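Local coordinates for nitroreductase (Desulfitobacterium hafniense, PDB 3PXV), which binds FMN and probably acts as a flavin-dependent oxidoreductase of the nitroreductase family, at residues E57-L70 against L139-R153. Residues are numbered along the deposited sequence; the frame is centred on the assembly and turned at random.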
loop_
_atom_site.group_PDB
_atom_site.type_symbol
_atom_site.label_atom_id
_atom_site.label_comp_id
_atom_site.label_asym_id
_atom_site.label_seq_id
_atom_site.Cartn_x
_atom_site.Cartn_y
_atom_site.Cartn_z
ATOM N N GLU B 57 -27.041 -4.538 -8.143
ATOM C CA GLU B 57 -27.342 -5.954 -8.251
ATOM C C GLU B 57 -26.081 -6.796 -8.063
ATOM O O GLU B 57 -26.066 -7.706 -7.233
ATOM C CB GLU B 57 -28.022 -6.264 -9.598
ATOM C CG GLU B 57 -28.341 -7.740 -9.837
ATOM C CD GLU B 57 -29.273 -8.320 -8.781
ATOM O OE1 GLU B 57 -30.004 -7.537 -8.132
ATOM O OE2 GLU B 57 -29.277 -9.558 -8.600
ATOM N N LEU B 58 -25.020 -6.465 -8.805
ATOM C CA LEU B 58 -23.764 -7.227 -8.747
ATOM C C LEU B 58 -23.182 -7.145 -7.341
ATOM O O LEU B 58 -22.690 -8.126 -6.813
ATOM C CB LEU B 58 -22.763 -6.714 -9.803
ATOM C CG LEU B 58 -21.356 -7.326 -9.885
ATOM C CD1 LEU B 58 -21.393 -8.840 -10.052
ATOM C CD2 LEU B 58 -20.573 -6.707 -11.018
HETATM N N MSE B 59 -23.241 -5.966 -6.736
HETATM C CA MSE B 59 -22.723 -5.785 -5.387
HETATM C C MSE B 59 -23.467 -6.679 -4.391
HETATM O O MSE B 59 -22.831 -7.384 -3.615
HETATM C CB MSE B 59 -22.779 -4.314 -4.971
HETATM C CG MSE B 59 -21.745 -3.427 -5.692
HETATM SE SE MSE B 59 -21.494 -1.775 -4.756
HETATM C CE MSE B 59 -20.807 -2.530 -3.141
ATOM N N GLN B 60 -24.807 -6.657 -4.427
ATOM C CA GLN B 60 -25.631 -7.515 -3.552
ATOM C C GLN B 60 -25.345 -9.000 -3.771
ATOM O O GLN B 60 -25.333 -9.780 -2.822
ATOM C CB GLN B 60 -27.146 -7.266 -3.749
ATOM C CG GLN B 60 -27.687 -5.901 -3.260
ATOM C CD GLN B 60 -29.225 -5.757 -3.454
ATOM O OE1 GLN B 60 -29.790 -6.247 -4.429
ATOM N NE2 GLN B 60 -29.885 -5.078 -2.517
ATOM N N GLU B 61 -25.122 -9.398 -5.017
ATOM C CA GLU B 61 -24.877 -10.813 -5.301
ATOM C C GLU B 61 -23.548 -11.280 -4.738
ATOM O O GLU B 61 -23.463 -12.352 -4.165
ATOM C CB GLU B 61 -24.993 -11.107 -6.804
ATOM C CG GLU B 61 -26.421 -10.997 -7.343
ATOM C CD GLU B 61 -26.576 -11.436 -8.793
ATOM O OE1 GLU B 61 -25.704 -12.174 -9.295
ATOM O OE2 GLU B 61 -27.597 -11.071 -9.431
HETATM N N MSE B 62 -22.520 -10.455 -4.872
HETATM C CA MSE B 62 -21.214 -10.802 -4.375
HETATM C C MSE B 62 -21.253 -10.831 -2.846
HETATM O O MSE B 62 -20.582 -11.651 -2.205
HETATM C CB MSE B 62 -20.156 -9.802 -4.891
HETATM C CG MSE B 62 -19.923 -9.870 -6.376
HETATM SE SE MSE B 62 -18.688 -8.530 -7.046
HETATM C CE MSE B 62 -17.180 -9.040 -5.996
ATOM N N GLU B 63 -22.057 -9.947 -2.264
ATOM C CA GLU B 63 -22.179 -9.871 -0.810
ATOM C C GLU B 63 -22.853 -11.130 -0.270
ATOM O O GLU B 63 -22.369 -11.735 0.685
ATOM C CB GLU B 63 -22.963 -8.615 -0.391
ATOM C CG GLU B 63 -23.024 -8.420 1.141
ATOM C CD GLU B 63 -23.695 -7.114 1.560
ATOM O OE1 GLU B 63 -24.776 -6.799 1.040
ATOM O OE2 GLU B 63 -23.141 -6.412 2.430
ATOM N N ALA B 64 -23.973 -11.507 -0.885
ATOM C CA ALA B 64 -24.732 -12.681 -0.472
ATOM C C ALA B 64 -23.920 -13.960 -0.681
ATOM O O ALA B 64 -23.993 -14.877 0.129
ATOM C CB ALA B 64 -26.066 -12.744 -1.204
ATOM N N GLU B 65 -23.138 -14.023 -1.752
ATOM C CA GLU B 65 -22.253 -15.171 -1.985
ATOM C C GLU B 65 -21.153 -15.203 -0.909
ATOM O O GLU B 65 -20.863 -16.264 -0.320
ATOM C CB GLU B 65 -21.632 -15.122 -3.376
ATOM C CG GLU B 65 -20.668 -16.276 -3.674
ATOM C CD GLU B 65 -21.311 -17.665 -3.619
ATOM O OE1 GLU B 65 -22.562 -17.790 -3.846
ATOM O OE2 GLU B 65 -20.535 -18.629 -3.375
ATOM N N GLY B 66 -20.559 -14.044 -0.638
ATOM C CA GLY B 66 -19.519 -13.948 0.390
ATOM C C GLY B 66 -20.030 -14.490 1.716
ATOM O O GLY B 66 -19.431 -15.405 2.284
ATOM N N LEU B 67 -21.159 -13.956 2.185
ATOM C CA LEU B 67 -21.762 -14.413 3.438
ATOM C C LEU B 67 -22.029 -15.907 3.453
ATOM O O LEU B 67 -21.829 -16.547 4.469
ATOM C CB LEU B 67 -23.078 -13.682 3.741
ATOM C CG LEU B 67 -22.932 -12.222 4.131
ATOM C CD1 LEU B 67 -24.301 -11.590 4.269
ATOM C CD2 LEU B 67 -22.128 -12.110 5.449
ATOM N N ALA B 68 -22.490 -16.450 2.331
ATOM C CA ALA B 68 -22.842 -17.879 2.252
ATOM C C ALA B 68 -21.616 -18.784 2.340
ATOM O O ALA B 68 -21.693 -19.878 2.908
ATOM C CB ALA B 68 -23.646 -18.175 0.996
ATOM N N TYR B 69 -20.483 -18.313 1.820
ATOM C CA TYR B 69 -19.267 -19.070 1.913
ATOM C C TYR B 69 -18.904 -19.156 3.371
ATOM O O TYR B 69 -18.604 -20.232 3.865
ATOM C CB TYR B 69 -18.121 -18.418 1.125
ATOM C CG TYR B 69 -16.873 -19.273 1.060
ATOM C CD1 TYR B 69 -16.852 -20.421 0.280
ATOM C CD2 TYR B 69 -15.731 -18.953 1.781
ATOM C CE1 TYR B 69 -15.722 -21.240 0.203
ATOM C CE2 TYR B 69 -14.586 -19.763 1.711
ATOM C CZ TYR B 69 -14.589 -20.902 0.906
ATOM O OH TYR B 69 -13.481 -21.728 0.797
ATOM N N LEU B 70 -18.935 -18.018 4.057
ATOM C CA LEU B 70 -18.619 -17.968 5.482
ATOM C C LEU B 70 -19.600 -18.829 6.263
ATOM O O LEU B 70 -19.188 -19.628 7.118
ATOM C CB LEU B 70 -18.669 -16.539 6.018
ATOM C CG LEU B 70 -17.587 -15.560 5.592
ATOM C CD1 LEU B 70 -17.920 -14.124 6.093
ATOM C CD2 LEU B 70 -16.250 -16.044 6.111
ATOM N N LEU B 139 -14.506 -12.981 -0.844
ATOM C CA LEU B 139 -15.270 -14.182 -0.544
ATOM C C LEU B 139 -16.246 -14.549 -1.679
ATOM O O LEU B 139 -16.673 -15.690 -1.791
ATOM C CB LEU B 139 -16.014 -14.018 0.786
ATOM C CG LEU B 139 -15.176 -13.933 2.054
ATOM C CD1 LEU B 139 -16.051 -13.584 3.294
ATOM C CD2 LEU B 139 -14.424 -15.234 2.272
ATOM N N ALA B 140 -16.558 -13.591 -2.549
ATOM C CA ALA B 140 -17.432 -13.849 -3.691
ATOM C C ALA B 140 -16.806 -14.853 -4.673
ATOM O O ALA B 140 -17.516 -15.506 -5.421
ATOM C CB ALA B 140 -17.750 -12.554 -4.395
ATOM N N PHE B 141 -15.486 -14.981 -4.645
ATOM C CA PHE B 141 -14.751 -15.843 -5.564
ATOM C C PHE B 141 -14.246 -17.114 -4.922
ATOM O O PHE B 141 -13.797 -18.017 -5.611
ATOM C CB PHE B 141 -13.500 -15.106 -6.039
ATOM C CG PHE B 141 -13.776 -13.780 -6.690
ATOM C CD1 PHE B 141 -13.924 -12.646 -5.937
ATOM C CD2 PHE B 141 -13.860 -13.674 -8.068
ATOM C CE1 PHE B 141 -14.170 -11.446 -6.525
ATOM C CE2 PHE B 141 -14.112 -12.474 -8.650
ATOM C CZ PHE B 141 -14.270 -11.358 -7.872
ATOM N N ALA B 142 -14.341 -17.171 -3.602
ATOM C CA ALA B 142 -13.696 -18.208 -2.805
ATOM C C ALA B 142 -14.075 -19.643 -3.066
ATOM O O ALA B 142 -13.225 -20.506 -2.973
ATOM C CB ALA B 142 -13.814 -17.878 -1.305
ATOM N N SER B 143 -15.330 -19.919 -3.382
ATOM C CA SER B 143 -15.759 -21.303 -3.634
ATOM C C SER B 143 -15.260 -21.789 -4.984
ATOM O O SER B 143 -15.191 -22.988 -5.225
ATOM C CB SER B 143 -17.282 -21.405 -3.595
ATOM O OG SER B 143 -17.863 -20.814 -4.746
ATOM N N GLY B 144 -14.933 -20.843 -5.866
ATOM C CA GLY B 144 -14.513 -21.153 -7.220
ATOM C C GLY B 144 -15.698 -21.401 -8.160
ATOM O O GLY B 144 -15.545 -21.389 -9.390
ATOM N N LEU B 145 -16.883 -21.599 -7.587
ATOM C CA LEU B 145 -18.103 -21.939 -8.366
ATOM C C LEU B 145 -18.724 -20.732 -9.072
ATOM O O LEU B 145 -19.306 -20.877 -10.138
ATOM C CB LEU B 145 -19.122 -22.637 -7.460
ATOM C CG LEU B 145 -18.539 -23.884 -6.765
ATOM C CD1 LEU B 145 -19.487 -24.577 -5.790
ATOM C CD2 LEU B 145 -18.077 -24.861 -7.813
ATOM N N ARG B 146 -18.585 -19.546 -8.489
ATOM C CA ARG B 146 -19.060 -18.334 -9.121
ATOM C C ARG B 146 -17.918 -17.375 -9.456
ATOM O O ARG B 146 -18.167 -16.247 -9.879
ATOM C CB ARG B 146 -20.122 -17.656 -8.252
ATOM C CG ARG B 146 -21.351 -18.529 -8.034
ATOM C CD ARG B 146 -22.501 -17.779 -7.438
ATOM N NE ARG B 146 -23.096 -16.819 -8.362
ATOM C CZ ARG B 146 -23.963 -15.867 -8.006
ATOM N NH1 ARG B 146 -24.341 -15.720 -6.738
ATOM N NH2 ARG B 146 -24.452 -15.040 -8.922
ATOM N N ALA B 147 -16.673 -17.840 -9.344
ATOM C CA ALA B 147 -15.505 -16.976 -9.588
ATOM C C ALA B 147 -15.373 -16.456 -11.023
ATOM O O ALA B 147 -15.097 -15.257 -11.220
ATOM C CB ALA B 147 -14.180 -17.661 -9.118
ATOM N N GLU B 148 -15.563 -17.321 -12.018
ATOM C CA GLU B 148 -15.436 -16.894 -13.423
ATOM C C GLU B 148 -16.552 -15.926 -13.796
ATOM O O GLU B 148 -16.319 -14.966 -14.503
ATOM C CB GLU B 148 -15.448 -18.066 -14.395
ATOM C CG GLU B 148 -14.965 -17.666 -15.803
ATOM C CD GLU B 148 -15.433 -18.612 -16.916
ATOM O OE1 GLU B 148 -16.341 -19.454 -16.674
ATOM O OE2 GLU B 148 -14.900 -18.487 -18.051
ATOM N N GLU B 149 -17.756 -16.195 -13.308
ATOM C CA GLU B 149 -18.904 -15.331 -13.508
ATOM C C GLU B 149 -18.641 -13.918 -12.983
ATOM O O GLU B 149 -18.747 -12.946 -13.738
ATOM C CB GLU B 149 -20.116 -15.912 -12.778
ATOM C CG GLU B 149 -21.393 -15.078 -12.849
ATOM C CD GLU B 149 -22.501 -15.635 -11.947
ATOM O OE1 GLU B 149 -22.634 -16.885 -11.851
ATOM O OE2 GLU B 149 -23.221 -14.815 -11.334
ATOM N N PHE B 150 -18.320 -13.787 -11.692
ATOM C CA PHE B 150 -18.057 -12.464 -11.167
ATOM C C PHE B 150 -16.874 -11.833 -11.900
ATOM O O PHE B 150 -16.879 -10.639 -12.135
ATOM C CB PHE B 150 -17.834 -12.458 -9.647
ATOM C CG PHE B 150 -19.061 -12.805 -8.848
ATOM C CD1 PHE B 150 -20.249 -12.135 -9.056
ATOM C CD2 PHE B 150 -19.012 -13.785 -7.862
ATOM C CE1 PHE B 150 -21.381 -12.462 -8.322
ATOM C CE2 PHE B 150 -20.139 -14.116 -7.113
ATOM C CZ PHE B 150 -21.321 -13.457 -7.339
ATOM N N SER B 151 -15.884 -12.628 -12.296
ATOM C CA SER B 151 -14.727 -12.070 -12.986
ATOM C C SER B 151 -15.128 -11.413 -14.289
ATOM O O SER B 151 -14.695 -10.303 -14.583
ATOM C CB SER B 151 -13.629 -13.111 -13.192
ATOM O OG SER B 151 -13.052 -13.477 -11.937
ATOM N N LYS B 152 -15.981 -12.074 -15.057
ATOM C CA LYS B 152 -16.424 -11.521 -16.328
ATOM C C LYS B 152 -17.359 -10.347 -16.108
ATOM O O LYS B 152 -17.290 -9.351 -16.805
ATOM C CB LYS B 152 -17.106 -12.588 -17.189
ATOM C CG LYS B 152 -16.159 -13.661 -17.682
ATOM C CD LYS B 152 -16.872 -14.693 -18.566
ATOM C CE LYS B 152 -17.907 -15.508 -17.784
ATOM N NZ LYS B 152 -18.399 -16.692 -18.562
ATOM N N ARG B 153 -18.246 -10.452 -15.142
ATOM C CA ARG B 153 -19.163 -9.348 -14.893
ATOM C C ARG B 153 -18.390 -8.101 -14.454
ATOM O O ARG B 153 -18.773 -6.981 -14.787
ATOM C CB ARG B 153 -20.226 -9.744 -13.877
ATOM C CG ARG B 153 -21.120 -10.849 -14.395
ATOM C CD ARG B 153 -22.062 -11.343 -13.331
ATOM N NE ARG B 153 -23.063 -10.353 -12.967
ATOM C CZ ARG B 153 -24.022 -10.562 -12.070
ATOM N NH1 ARG B 153 -24.101 -11.726 -11.417
ATOM N NH2 ARG B 153 -24.896 -9.607 -11.819
HETATM O O HOH W 1 -26.018 -14.433 -4.414
HETATM O O HOH W 2 -17.677 -18.130 -2.980
#
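Phe-150 plugs into helix 57-70 as a knob in a hole formed by Leu-58, Glu-61, Met-62 and Glu-65. The CG of Met-62 lies over one face of the Phe-150 ring, 3.7 Å from the centroid, a CH-pi contact, while Leu-58 CD1 meets the ring edge. Beside this knob Met-62 CB rests on Ala-140 CB. One turn on, the missing side chain of Gly-66 lets the loop come close, with Leu-139 CB 3.5 Å from Gly-66 CA, and Leu-139 CD1 is pressed tightly against Leu-70 CG at 3.4 Å.

The more solvent-accessible side is largely polar. Glu-61 OE1 accepts from Arg-153 NH1 at 2.7 Å, a nearly straight bond (164°), and from Arg-146 NH2 at 3.1 Å, the two donors arriving from opposite faces of the carboxylate. Both nitrogens also bind Glu-149 OE2, probably offsetting its repulsion with Glu-61 OE1, 4.2 Å away. Leu-58 CD1 sits over the centre of the Arg-153 guanidinium, and Phe-150 CZ over that of Arg-146. A leucine in place of Arg-153 would probably leave Glu-61 and Glu-149 sharing Arg-146 alone, their carboxylates less well neutralised. Farther along, water 2 links Glu-65 OE2 to Leu-139 O and Ser-143 N, and the chi1 of Tyr-69 (-173°) directs its ring to the loop, where Ala-142 CB meets one face.

Met-62 also reaches Met-96 of the central sheet, and Tyr-136, an FMN-binding residue, abuts Leu-139. Within the FMN-dependent nitroreductase fold, helix 57-70 thus packs on loop 139-146 and the nearly antiparallel (155°) start of helix 147-153, with Phe-150 as single knob and a salt-bridge network alongside.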